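Long-range contacts in 6-carboxyhexanoate--coa ligase (Bacillus subtilis, PDB 5FLG), which belongs to a ligase family and has an alpha/beta fold that, in this crystal, holds phosphoaminophosphonic acid-adenylate ester, magnesium ions and pimelic acid: residues K94-L99 / Q213-M218; R107-K112 / F129-G134; K112-I117 / A190-S195; P186-E191 / F230-S235. One frame throughout, in Å; residues are numbered along the deposited sequence.

Contact 1 of 4, residues K94-L99 / Q213-M218; sequences KLARLL and QRITAM. With PML (pimelic acid), chain C.
Ile215 CD1 lies against both the side chain and the backbone of Ala96, 3.7 Å from Ala96 CB and just as near Ala96 CA, while the next residue back, Arg214, points from the other face of the strand to pimelic acid. Met218 closes on the same alanine; its chain is bent at chi2 and chi3, which brings its terminal CE to 3.8 Å from Ala96 CB. One helical turn on, Leu99 meets Ile215 tip to tip, and Leu99 CD1 also lies 3.9 Å from Gln213 CB, the two side chains crossing at about a right angle. This is helix-on-sheet packing of an alpha/beta fold, joining helix 89-102 to strand 211-215: segments 94-99 and 213-215 run nearly antiparallel, at 163° and 9.8 Å between their axes, and the contacts between residues 94-99 and 213-218 are apolar. The amide of Gln213 turns instead to Asn84 and to Met210 O. On the pimelic acid side, Arg214 is bent at chi3 (68°) and presents NE and NH2 together. Arg214 NE donates to O11 of pimelic acid at 3.0 Å. Arg214 NH2 donates to O12 of pimelic acid at 3.2 Å, and the carboxylate carbon lies in the guanidinium plane. The remaining nitrogen, NH1, is bonded to Thr83 OG1, which probably helps fix the rotation of the group.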
# COMPACT_ATOMS: atom_id res chain seq x y z
N LYS A 94 -26.59 -19.31 -21.00
CA LYS A 94 -27.66 -20.27 -20.86
C LYS A 94 -27.20 -21.51 -20.12
O LYS A 94 -27.89 -22.04 -19.28
CB LYS A 94 -28.17 -20.65 -22.24
CG LYS A 94 -29.56 -21.24 -22.24
CD LYS A 94 -30.18 -21.12 -23.63
CE LYS A 94 -31.25 -22.19 -23.85
NZ LYS A 94 -31.29 -22.61 -25.28
N LEU A 95 -26.06 -22.04 -20.54
CA LEU A 95 -25.41 -23.09 -19.80
C LEU A 95 -25.14 -22.69 -18.34
O LEU A 95 -25.45 -23.46 -17.41
CB LEU A 95 -24.07 -23.45 -20.48
CG LEU A 95 -23.29 -24.58 -19.79
CD1 LEU A 95 -24.19 -25.80 -19.72
CD2 LEU A 95 -22.01 -24.91 -20.56
N ALA A 96 -24.58 -21.49 -18.13
CA ALA A 96 -24.30 -21.06 -16.77
C ALA A 96 -25.59 -21.16 -15.92
O ALA A 96 -25.52 -21.54 -14.77
CB ALA A 96 -23.74 -19.65 -16.72
N ARG A 97 -26.74 -20.80 -16.50
CA ARG A 97 -27.99 -20.69 -15.74
C ARG A 97 -28.55 -22.08 -15.46
O ARG A 97 -29.06 -22.33 -14.39
CB ARG A 97 -29.03 -19.84 -16.48
CG ARG A 97 -28.72 -18.34 -16.41
CD ARG A 97 -29.88 -17.50 -16.95
NE ARG A 97 -30.04 -17.65 -18.38
CZ ARG A 97 -29.41 -16.90 -19.31
NH1 ARG A 97 -28.63 -15.89 -18.98
NH2 ARG A 97 -29.62 -17.16 -20.60
N LEU A 98 -28.31 -23.01 -16.38
CA LEU A 98 -28.65 -24.42 -16.22
C LEU A 98 -27.85 -25.05 -15.08
O LEU A 98 -28.43 -25.59 -14.13
CB LEU A 98 -28.38 -25.17 -17.53
CG LEU A 98 -28.66 -26.68 -17.53
CD1 LEU A 98 -30.08 -26.98 -17.10
CD2 LEU A 98 -28.39 -27.27 -18.91
N LEU A 99 -26.54 -24.82 -15.08
CA LEU A 99 -25.65 -25.30 -14.02
C LEU A 99 -25.98 -24.70 -12.66
O LEU A 99 -25.91 -25.40 -11.67
CB LEU A 99 -24.19 -24.96 -14.34
CG LEU A 99 -23.63 -25.66 -15.59
CD1 LEU A 99 -22.27 -25.12 -16.01
CD2 LEU A 99 -23.55 -27.16 -15.34
N GLN A 213 -16.79 -25.21 -13.12
CA GLN A 213 -17.28 -25.47 -14.45
C GLN A 213 -16.92 -24.29 -15.32
O GLN A 213 -17.58 -23.26 -15.25
CB GLN A 213 -18.80 -25.67 -14.43
CG GLN A 213 -19.24 -26.94 -13.72
CD GLN A 213 -19.09 -28.18 -14.59
OE1 GLN A 213 -19.14 -28.12 -15.82
NE2 GLN A 213 -18.88 -29.32 -13.94
N ARG A 214 -15.81 -24.39 -16.06
CA ARG A 214 -15.40 -23.31 -16.93
C ARG A 214 -16.32 -23.24 -18.13
O ARG A 214 -16.65 -24.25 -18.70
CB ARG A 214 -13.96 -23.55 -17.42
CG ARG A 214 -12.99 -23.77 -16.30
CD ARG A 214 -11.59 -24.08 -16.80
NE ARG A 214 -11.01 -22.93 -17.45
CZ ARG A 214 -10.47 -22.94 -18.67
NH1 ARG A 214 -10.50 -24.04 -19.40
NH2 ARG A 214 -9.92 -21.85 -19.16
N ILE A 215 -16.62 -22.03 -18.58
CA ILE A 215 -17.43 -21.82 -19.74
C ILE A 215 -16.68 -20.88 -20.70
O ILE A 215 -16.39 -19.73 -20.35
CB ILE A 215 -18.78 -21.22 -19.33
CG1 ILE A 215 -19.50 -22.17 -18.34
CG2 ILE A 215 -19.62 -20.97 -20.55
CD1 ILE A 215 -20.77 -21.61 -17.75
N THR A 216 -16.34 -21.36 -21.89
CA THR A 216 -15.26 -20.72 -22.66
C THR A 216 -15.65 -19.40 -23.33
O THR A 216 -14.79 -18.60 -23.64
CB THR A 216 -14.68 -21.65 -23.73
OG1 THR A 216 -15.71 -22.05 -24.65
CG2 THR A 216 -14.03 -22.83 -23.09
N ALA A 217 -16.94 -19.12 -23.45
CA ALA A 217 -17.37 -17.80 -23.85
C ALA A 217 -18.53 -17.36 -22.98
O ALA A 217 -19.60 -17.99 -23.02
CB ALA A 217 -17.80 -17.82 -25.32
N MET A 218 -18.39 -16.21 -22.33
CA MET A 218 -19.44 -15.71 -21.41
C MET A 218 -19.82 -14.27 -21.74
O MET A 218 -20.73 -13.69 -21.13
CB MET A 218 -18.97 -15.81 -19.96
CG MET A 218 -18.92 -17.22 -19.42
SD MET A 218 -20.58 -17.86 -19.08
CE MET A 218 -20.87 -17.23 -17.43
C1 PML C . -10.75 -19.46 -16.12
O11 PML C . -10.99 -20.59 -15.61
O12 PML C . -10.08 -19.36 -17.22
C2 PML C . -11.61 -18.28 -15.62
C3 PML C . -10.88 -17.04 -15.12
C4 PML C . -11.65 -15.73 -15.35
C5 PML C . -11.80 -14.85 -14.13
C6 PML C . -11.43 -13.39 -14.35
C7 PML C . -9.97 -13.22 -14.79
O71 PML C . -9.06 -13.65 -14.04
O72 PML C . -9.72 -12.56 -15.82

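Contact 2 of 4, residues R107-K112 / F129-G134; sequences RDVIEK and FDIHTG
Two first torsions set up the meeting of Val109 with Phe129. In Val109 (chi1 170°) CG1 lies opposite the backbone N and CG2 opposite the carbonyl carbon, splitting the branches between two targets; in Phe129 (chi1 -156°) the ring is swung out from the strand toward the helix. Val109 CG1 comes to 3.8 Å from Phe129 CE2, the two side chains sliding past each other in opposite directions, and the same ring carbon lies 3.6 Å from Val109 O. The other branch, CG2, settles 3.5 Å from Ile131 O, so a single valine touches both the aromatic ring and the backbone of the turn. One helical turn later Lys112 completes the contact in two ways: its CB sits near the plane of the Phe129 ring at the edge, 4.2 Å from CZ, and its extended chain runs on past the turn, with CD 3.8 Å from Gly134 O. Two bonds within segment 129-134 hold the turn. Asp130 OD1 accepts from His132 N at 2.6 Å, from above the carboxylate plane, which makes an Asx turn, and Gly134 N bonds back to Asp130 O at 2.9 Å. Gly134 has a positive phi, a conformation that favours glycine. Residues 131-134 thus form the connection of a short hairpin between strands 127-130 and 135-136, at one margin of the mixed sheet. Helix 107-116 packs on this margin, with Val109 and Phe129 both reaching Phe231 of strand 227-232, while Ile110 turns from the sheet to helix 89-102.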
# COMPACT_ATOMS: atom_id res chain seq x y z
N ARG A 107 -34.62 -21.08 -9.98
CA ARG A 107 -34.71 -20.34 -11.22
C ARG A 107 -35.10 -18.89 -11.06
O ARG A 107 -34.52 -18.01 -11.72
CB ARG A 107 -35.71 -21.02 -12.15
CG ARG A 107 -35.60 -20.57 -13.59
CD ARG A 107 -36.58 -21.36 -14.45
NE ARG A 107 -36.11 -22.72 -14.65
CZ ARG A 107 -36.60 -23.56 -15.55
NH1 ARG A 107 -37.61 -23.17 -16.32
NH2 ARG A 107 -36.09 -24.78 -15.68
N ASP A 108 -36.03 -18.63 -10.15
CA ASP A 108 -36.48 -17.27 -9.94
C ASP A 108 -35.39 -16.42 -9.28
O ASP A 108 -35.22 -15.25 -9.62
CB ASP A 108 -37.73 -17.24 -9.08
CG ASP A 108 -37.53 -17.92 -7.76
OD1 ASP A 108 -37.00 -19.05 -7.79
OD2 ASP A 108 -37.69 -17.26 -6.71
N VAL A 109 -34.59 -17.02 -8.39
CA VAL A 109 -33.41 -16.32 -7.85
C VAL A 109 -32.36 -16.02 -8.94
O VAL A 109 -31.80 -14.90 -9.02
CB VAL A 109 -32.77 -17.14 -6.73
CG1 VAL A 109 -31.42 -16.54 -6.35
CG2 VAL A 109 -33.72 -17.18 -5.53
N ILE A 110 -32.15 -16.98 -9.83
CA ILE A 110 -31.18 -16.81 -10.92
C ILE A 110 -31.63 -15.65 -11.80
O ILE A 110 -30.83 -14.78 -12.15
CB ILE A 110 -31.08 -18.11 -11.77
CG1 ILE A 110 -30.42 -19.22 -10.96
CG2 ILE A 110 -30.25 -17.87 -13.05
CD1 ILE A 110 -30.52 -20.60 -11.61
N GLU A 111 -32.92 -15.60 -12.15
CA GLU A 111 -33.41 -14.56 -13.06
C GLU A 111 -33.30 -13.19 -12.40
O GLU A 111 -32.93 -12.19 -13.02
CB GLU A 111 -34.84 -14.83 -13.50
CG GLU A 111 -34.99 -15.95 -14.52
CD GLU A 111 -36.38 -16.59 -14.49
OE1 GLU A 111 -37.26 -16.14 -13.72
OE2 GLU A 111 -36.58 -17.59 -15.21
N LYS A 112 -33.62 -13.14 -11.12
CA LYS A 112 -33.57 -11.86 -10.43
C LYS A 112 -32.13 -11.36 -10.43
O LYS A 112 -31.89 -10.14 -10.50
CB LYS A 112 -34.08 -11.97 -9.00
CG LYS A 112 -35.61 -12.14 -8.88
CD LYS A 112 -35.99 -12.50 -7.45
CE LYS A 112 -37.50 -12.69 -7.31
NZ LYS A 112 -37.86 -12.89 -5.87
N PHE A 129 -25.62 -12.61 -2.82
CA PHE A 129 -26.98 -12.64 -3.22
C PHE A 129 -27.73 -13.71 -2.40
O PHE A 129 -27.44 -14.90 -2.47
CB PHE A 129 -27.07 -12.91 -4.73
CG PHE A 129 -28.35 -12.42 -5.37
CD1 PHE A 129 -28.66 -11.07 -5.37
CD2 PHE A 129 -29.28 -13.32 -5.86
CE1 PHE A 129 -29.87 -10.62 -5.88
CE2 PHE A 129 -30.50 -12.87 -6.37
CZ PHE A 129 -30.79 -11.52 -6.38
N ASP A 130 -28.69 -13.27 -1.62
CA ASP A 130 -29.39 -14.19 -0.71
C ASP A 130 -30.44 -14.97 -1.46
O ASP A 130 -31.35 -14.37 -2.00
CB ASP A 130 -30.04 -13.35 0.35
CG ASP A 130 -30.77 -14.17 1.41
OD1 ASP A 130 -31.08 -15.36 1.22
OD2 ASP A 130 -31.04 -13.56 2.44
N ILE A 131 -30.38 -16.30 -1.43
CA ILE A 131 -31.31 -17.11 -2.20
C ILE A 131 -32.66 -17.23 -1.47
O ILE A 131 -33.61 -17.71 -2.03
CB ILE A 131 -30.80 -18.52 -2.47
CG1 ILE A 131 -30.87 -19.37 -1.20
CG2 ILE A 131 -29.40 -18.51 -3.03
CD1 ILE A 131 -30.65 -20.85 -1.43
N HIS A 132 -32.75 -16.73 -0.26
CA HIS A 132 -34.05 -16.73 0.45
C HIS A 132 -34.88 -15.49 0.13
O HIS A 132 -36.07 -15.58 -0.11
CB HIS A 132 -33.82 -16.80 1.95
CG HIS A 132 -33.22 -18.09 2.39
ND1 HIS A 132 -33.67 -19.31 1.93
CD2 HIS A 132 -32.22 -18.36 3.27
CE1 HIS A 132 -33.00 -20.28 2.53
NE2 HIS A 132 -32.09 -19.73 3.32
N THR A 133 -34.26 -14.32 0.16
CA THR A 133 -34.96 -13.08 -0.09
C THR A 133 -34.95 -12.75 -1.56
O THR A 133 -35.65 -11.85 -1.98
CB THR A 133 -34.28 -11.92 0.63
OG1 THR A 133 -32.93 -11.79 0.16
CG2 THR A 133 -34.26 -12.17 2.13
N GLY A 134 -34.03 -13.34 -2.32
CA GLY A 134 -33.86 -12.97 -3.74
C GLY A 134 -33.32 -11.55 -3.94
O GLY A 134 -33.58 -10.93 -4.95

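Contact 3 of 4, residues K112-I117 / A190-S195; sequences KAYEQI and AELCWS. With PML (pimelic acid), chain C.
Tyr114 OH is hydrogen-bonded to Gln93 OE1 while both methyls of Leu192 pack against it, CD2 at 3.6 Å and CD1 at 3.7 Å from Tyr114 OH. The contact belongs to the helix layer of an alpha/beta fold, where Tyr114 and Ile117 pack on strand 188-194 in the middle of the mixed sheet. Tyr114 and Leu192 cross at about a right angle. Ile117 fills the corner between them: its CD1 stands over the centre of the Tyr114 ring, 3.9 Å above the plane, and also lies 3.8 Å from Leu192 CD2. The crowded position of Trp194 CG, between backbone N and carbonyl carbon (chi1 65°), places the CZ2 and CH2 side of the indole by the other branch of the isoleucine, with Ile117 CG2 3.9 Å from Trp194 CH2; Leu192 CD1 lies at the indole edge. Arg97 of helix 89-102 adds a cation-pi contact to Tyr114. Leu192 and Trp194 serve the helix side of the strand, whereas intervening Cys193 faces the ligand side, its SG 3.8 Å from C5 of pimelic acid. Next along, Ser195 OG accepts from Asp197 N and has two ligand oxygens within hydrogen-bonding reach, O1A of the phosphoaminophosphonic acid-adenylate ester and, 2.9 Å from Ser195 OG, O72 of pimelic acid.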
# COMPACT_ATOMS: atom_id res chain seq x y z
N LYS A 112 -33.62 -13.14 -11.12
CA LYS A 112 -33.57 -11.86 -10.43
C LYS A 112 -32.13 -11.36 -10.43
O LYS A 112 -31.89 -10.14 -10.50
CB LYS A 112 -34.08 -11.97 -9.00
CG LYS A 112 -35.61 -12.14 -8.88
CD LYS A 112 -35.99 -12.50 -7.45
CE LYS A 112 -37.50 -12.69 -7.31
NZ LYS A 112 -37.86 -12.89 -5.87
N ALA A 113 -31.18 -12.27 -10.22
CA ALA A 113 -29.80 -11.87 -10.14
C ALA A 113 -29.34 -11.38 -11.50
O ALA A 113 -28.66 -10.36 -11.61
CB ALA A 113 -28.93 -13.02 -9.66
N TYR A 114 -29.75 -12.08 -12.56
CA TYR A 114 -29.35 -11.70 -13.92
C TYR A 114 -29.86 -10.34 -14.36
O TYR A 114 -29.13 -9.59 -15.00
CB TYR A 114 -29.75 -12.73 -14.96
CG TYR A 114 -28.63 -13.67 -15.30
CD1 TYR A 114 -28.36 -14.76 -14.47
CD2 TYR A 114 -27.75 -13.42 -16.36
CE1 TYR A 114 -27.30 -15.60 -14.71
CE2 TYR A 114 -26.71 -14.29 -16.64
CZ TYR A 114 -26.46 -15.35 -15.78
OH TYR A 114 -25.46 -16.25 -15.99
N GLU A 115 -31.03 -9.95 -13.86
CA GLU A 115 -31.51 -8.59 -14.04
C GLU A 115 -30.62 -7.54 -13.40
O GLU A 115 -30.60 -6.41 -13.85
CB GLU A 115 -32.94 -8.44 -13.51
CG GLU A 115 -33.94 -9.22 -14.35
CD GLU A 115 -35.37 -9.11 -13.84
OE1 GLU A 115 -35.60 -8.31 -12.92
OE2 GLU A 115 -36.24 -9.81 -14.39
N GLN A 116 -29.90 -7.89 -12.35
CA GLN A 116 -29.13 -6.92 -11.60
C GLN A 116 -27.64 -6.90 -11.96
O GLN A 116 -26.95 -5.93 -11.73
CB GLN A 116 -29.35 -7.15 -10.11
CG GLN A 116 -30.73 -6.66 -9.71
CD GLN A 116 -31.22 -7.21 -8.39
OE1 GLN A 116 -30.72 -6.84 -7.33
NE2 GLN A 116 -32.11 -8.18 -8.45
N ILE A 117 -27.22 -7.90 -12.72
CA ILE A 117 -25.81 -8.06 -13.01
C ILE A 117 -25.20 -6.86 -13.74
O ILE A 117 -24.28 -6.27 -13.20
CB ILE A 117 -25.54 -9.37 -13.75
CG1 ILE A 117 -25.51 -10.51 -12.73
CG2 ILE A 117 -24.21 -9.29 -14.50
CD1 ILE A 117 -25.65 -11.89 -13.32
N ALA A 190 -23.33 -21.33 -4.64
CA ALA A 190 -22.78 -21.25 -5.98
C ALA A 190 -22.19 -19.88 -6.28
O ALA A 190 -22.51 -18.88 -5.62
CB ALA A 190 -23.84 -21.60 -7.00
N GLU A 191 -21.26 -19.87 -7.25
CA GLU A 191 -20.57 -18.64 -7.66
C GLU A 191 -20.70 -18.53 -9.18
O GLU A 191 -20.73 -19.53 -9.88
CB GLU A 191 -19.11 -18.64 -7.24
CG GLU A 191 -18.32 -17.48 -7.88
CD GLU A 191 -16.79 -17.52 -7.66
OE1 GLU A 191 -16.23 -18.52 -7.13
OE2 GLU A 191 -16.12 -16.52 -8.05
N LEU A 192 -21.01 -17.33 -9.65
CA LEU A 192 -21.02 -17.03 -11.05
C LEU A 192 -19.97 -15.95 -11.31
O LEU A 192 -19.93 -14.94 -10.61
CB LEU A 192 -22.39 -16.54 -11.43
CG LEU A 192 -22.58 -15.96 -12.82
CD1 LEU A 192 -22.46 -17.01 -13.92
CD2 LEU A 192 -23.93 -15.28 -12.86
N CYS A 193 -19.15 -16.16 -12.34
CA CYS A 193 -18.02 -15.29 -12.58
C CYS A 193 -17.72 -15.14 -14.06
O CYS A 193 -17.75 -16.12 -14.82
CB CYS A 193 -16.78 -15.83 -11.89
SG CYS A 193 -15.24 -15.00 -12.44
N TRP A 194 -17.47 -13.91 -14.49
CA TRP A 194 -16.65 -13.69 -15.70
C TRP A 194 -15.88 -12.39 -15.60
O TRP A 194 -16.08 -11.61 -14.67
CB TRP A 194 -17.49 -13.82 -16.99
CG TRP A 194 -18.56 -12.76 -17.17
CD1 TRP A 194 -18.44 -11.56 -17.82
CD2 TRP A 194 -19.93 -12.85 -16.77
NE1 TRP A 194 -19.62 -10.85 -17.72
CE2 TRP A 194 -20.57 -11.66 -17.18
CE3 TRP A 194 -20.69 -13.83 -16.11
CZ2 TRP A 194 -21.91 -11.39 -16.87
CZ3 TRP A 194 -22.02 -13.58 -15.87
CH2 TRP A 194 -22.62 -12.38 -16.24
N SER A 195 -14.88 -12.25 -16.46
CA SER A 195 -13.88 -11.25 -16.31
C SER A 195 -14.42 -9.88 -16.67
O SER A 195 -15.20 -9.75 -17.62
CB SER A 195 -12.67 -11.57 -17.24
OG SER A 195 -11.60 -10.69 -16.92
C1 PML C . -10.75 -19.46 -16.12
O11 PML C . -10.99 -20.59 -15.61
O12 PML C . -10.08 -19.36 -17.22
C2 PML C . -11.61 -18.28 -15.62
C3 PML C . -10.88 -17.04 -15.12
C4 PML C . -11.65 -15.73 -15.35
C5 PML C . -11.80 -14.85 -14.13
C6 PML C . -11.43 -13.39 -14.35
C7 PML C . -9.97 -13.22 -14.79
O71 PML C . -9.06 -13.65 -14.04
O72 PML C . -9.72 -12.56 -15.82

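Contact 4 of 4, residues P186-E191 / F230-S235; sequences PAVVAE and FFIDGS
Glu191 and Phe230 lie side by side and point the same way, with carboxylate and ring planes 84° apart. Glu191 OE2 arrives in the plane of the aromatic ring at its edge, 3.6 Å from Phe230 CE1. That oxygen also forms a salt bridge with Arg228 NE and a weak hydrogen bond with Tyr204 OH, which probably help keep the carboxylate in place beside the phenyl group. Farther along the same face of the sheet, Val188 and Ile232 cross obliquely, Val188 CG2 meeting Ile232 CD1 at 3.7 Å; helix 170-184 reaches Val188, Glu191 and Phe230 there. Ala190 and Phe231 occupy the other face, where the Phe231 ring turns an edge to Ala190 O, 3.6 Å from CD2 and in plane. Val189 departs from this alternation: its CB points toward the partner strand, and CG2 packs 3.5 Å from Asp233 CB. The backbone explains why. Asp233 N donates to Ala187 O at 2.8 Å and Val189 N to Phe231 O at 2.9 Å, but the next bond, Phe231 N to Ala190 O at 2.7 Å, has moved on by one residue of strand 188-194. An extra residue is therefore taken up by the helical psi of Val189 (-37°), while strand segments 188-191 and 230-232 stay nearly antiparallel, at 157°. The Phe230 side chain is about 5 Å from the bound phosphoaminophosphonic acid-adenylate ester, so the strand pair passes close to this nucleotide analogue. With Val189 and Ala190 both opposite Phe231, the register shift is that of a classic beta bulge.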
# COMPACT_ATOMS: atom_id res chain seq x y z
N PRO A 186 -19.55 -22.90 4.17
CA PRO A 186 -20.84 -23.63 4.22
C PRO A 186 -22.08 -22.82 3.78
O PRO A 186 -23.02 -23.40 3.27
CB PRO A 186 -20.97 -24.09 5.68
CG PRO A 186 -19.92 -23.40 6.46
CD PRO A 186 -18.93 -22.72 5.50
N ALA A 187 -22.03 -21.50 3.78
CA ALA A 187 -23.22 -20.75 3.34
C ALA A 187 -23.29 -20.49 1.82
O ALA A 187 -24.35 -20.10 1.29
CB ALA A 187 -23.32 -19.45 4.11
N VAL A 188 -22.19 -20.74 1.10
CA VAL A 188 -22.19 -20.48 -0.33
C VAL A 188 -22.65 -21.65 -1.16
O VAL A 188 -21.99 -22.71 -1.22
CB VAL A 188 -20.77 -20.05 -0.85
CG1 VAL A 188 -20.83 -19.75 -2.34
CG2 VAL A 188 -20.26 -18.84 -0.10
N VAL A 189 -23.71 -21.45 -1.93
CA VAL A 189 -24.29 -22.51 -2.74
C VAL A 189 -23.64 -22.51 -4.13
O VAL A 189 -23.49 -23.53 -4.76
CB VAL A 189 -25.80 -22.28 -2.88
CG1 VAL A 189 -26.42 -23.23 -3.90
CG2 VAL A 189 -26.49 -22.43 -1.53
N ALA A 190 -23.33 -21.33 -4.64
CA ALA A 190 -22.78 -21.25 -5.98
C ALA A 190 -22.19 -19.88 -6.28
O ALA A 190 -22.51 -18.88 -5.62
CB ALA A 190 -23.84 -21.60 -7.00
N GLU A 191 -21.26 -19.87 -7.25
CA GLU A 191 -20.57 -18.64 -7.66
C GLU A 191 -20.70 -18.53 -9.18
O GLU A 191 -20.73 -19.53 -9.88
CB GLU A 191 -19.11 -18.64 -7.24
CG GLU A 191 -18.32 -17.48 -7.88
CD GLU A 191 -16.79 -17.52 -7.66
OE1 GLU A 191 -16.23 -18.52 -7.13
OE2 GLU A 191 -16.12 -16.52 -8.05
N PHE A 230 -21.93 -14.36 -5.50
CA PHE A 230 -21.97 -15.54 -4.66
C PHE A 230 -23.41 -15.71 -4.21
O PHE A 230 -23.95 -14.85 -3.53
CB PHE A 230 -21.10 -15.36 -3.39
CG PHE A 230 -19.65 -15.08 -3.66
CD1 PHE A 230 -19.06 -15.45 -4.85
CD2 PHE A 230 -18.85 -14.54 -2.67
CE1 PHE A 230 -17.73 -15.16 -5.10
CE2 PHE A 230 -17.50 -14.29 -2.90
CZ PHE A 230 -16.94 -14.60 -4.13
N PHE A 231 -23.99 -16.85 -4.51
CA PHE A 231 -25.35 -17.14 -4.12
C PHE A 231 -25.33 -17.76 -2.74
O PHE A 231 -24.70 -18.81 -2.52
CB PHE A 231 -25.97 -18.07 -5.15
CG PHE A 231 -26.21 -17.42 -6.50
CD1 PHE A 231 -27.38 -16.74 -6.76
CD2 PHE A 231 -25.23 -17.47 -7.49
CE1 PHE A 231 -27.59 -16.14 -7.99
CE2 PHE A 231 -25.42 -16.85 -8.72
CZ PHE A 231 -26.60 -16.19 -8.96
N ILE A 232 -25.89 -17.04 -1.78
CA ILE A 232 -25.78 -17.38 -0.36
C ILE A 232 -27.06 -17.97 0.24
O ILE A 232 -28.16 -17.47 0.01
CB ILE A 232 -25.46 -16.13 0.48
CG1 ILE A 232 -24.22 -15.45 -0.05
CG2 ILE A 232 -25.33 -16.48 1.96
CD1 ILE A 232 -22.94 -16.25 0.11
N ASP A 233 -26.89 -19.05 0.99
CA ASP A 233 -27.95 -19.69 1.73
C ASP A 233 -27.53 -19.83 3.18
O ASP A 233 -26.86 -20.80 3.55
CB ASP A 233 -28.23 -21.08 1.18
CG ASP A 233 -29.13 -21.90 2.10
OD1 ASP A 233 -29.52 -21.39 3.18
OD2 ASP A 233 -29.46 -23.05 1.75
N GLY A 234 -27.91 -18.86 4.00
CA GLY A 234 -27.48 -18.86 5.39
C GLY A 234 -28.40 -18.03 6.25
O GLY A 234 -28.99 -17.05 5.77
N SER A 235 -28.55 -18.43 7.51
CA SER A 235 -29.37 -17.70 8.48
C SER A 235 -28.53 -16.64 9.14
O SER A 235 -29.06 -15.73 9.78
CB SER A 235 -29.91 -18.61 9.58
OG SER A 235 -30.74 -19.63 9.06

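All four contacts gather on one seven-stranded mixed sheet. Contact 4 joins its neighbouring strands 188-194 and 227-232, and contacts 1, 2 and 3 set helices 89-102 and 107-116 on its strands. Contacts 2 and 3 share Lys112 and have centres about 10 Å apart; contacts 3 and 4 share Ala190 and Glu191, about 13 Å apart. Contact 1 lies about 11 Å from contact 3, centre to centre, and both touch pimelic acid, so the helix-covered strands also carry the ligand residues. Along the chain, contacts 2 and 3 fall between the segments of contact 1, contact 4 follows contact 2, and contacts 1 and 4 alternate. Strands 127-130 and 227-232, also neighbours, connect contacts 2 and 4.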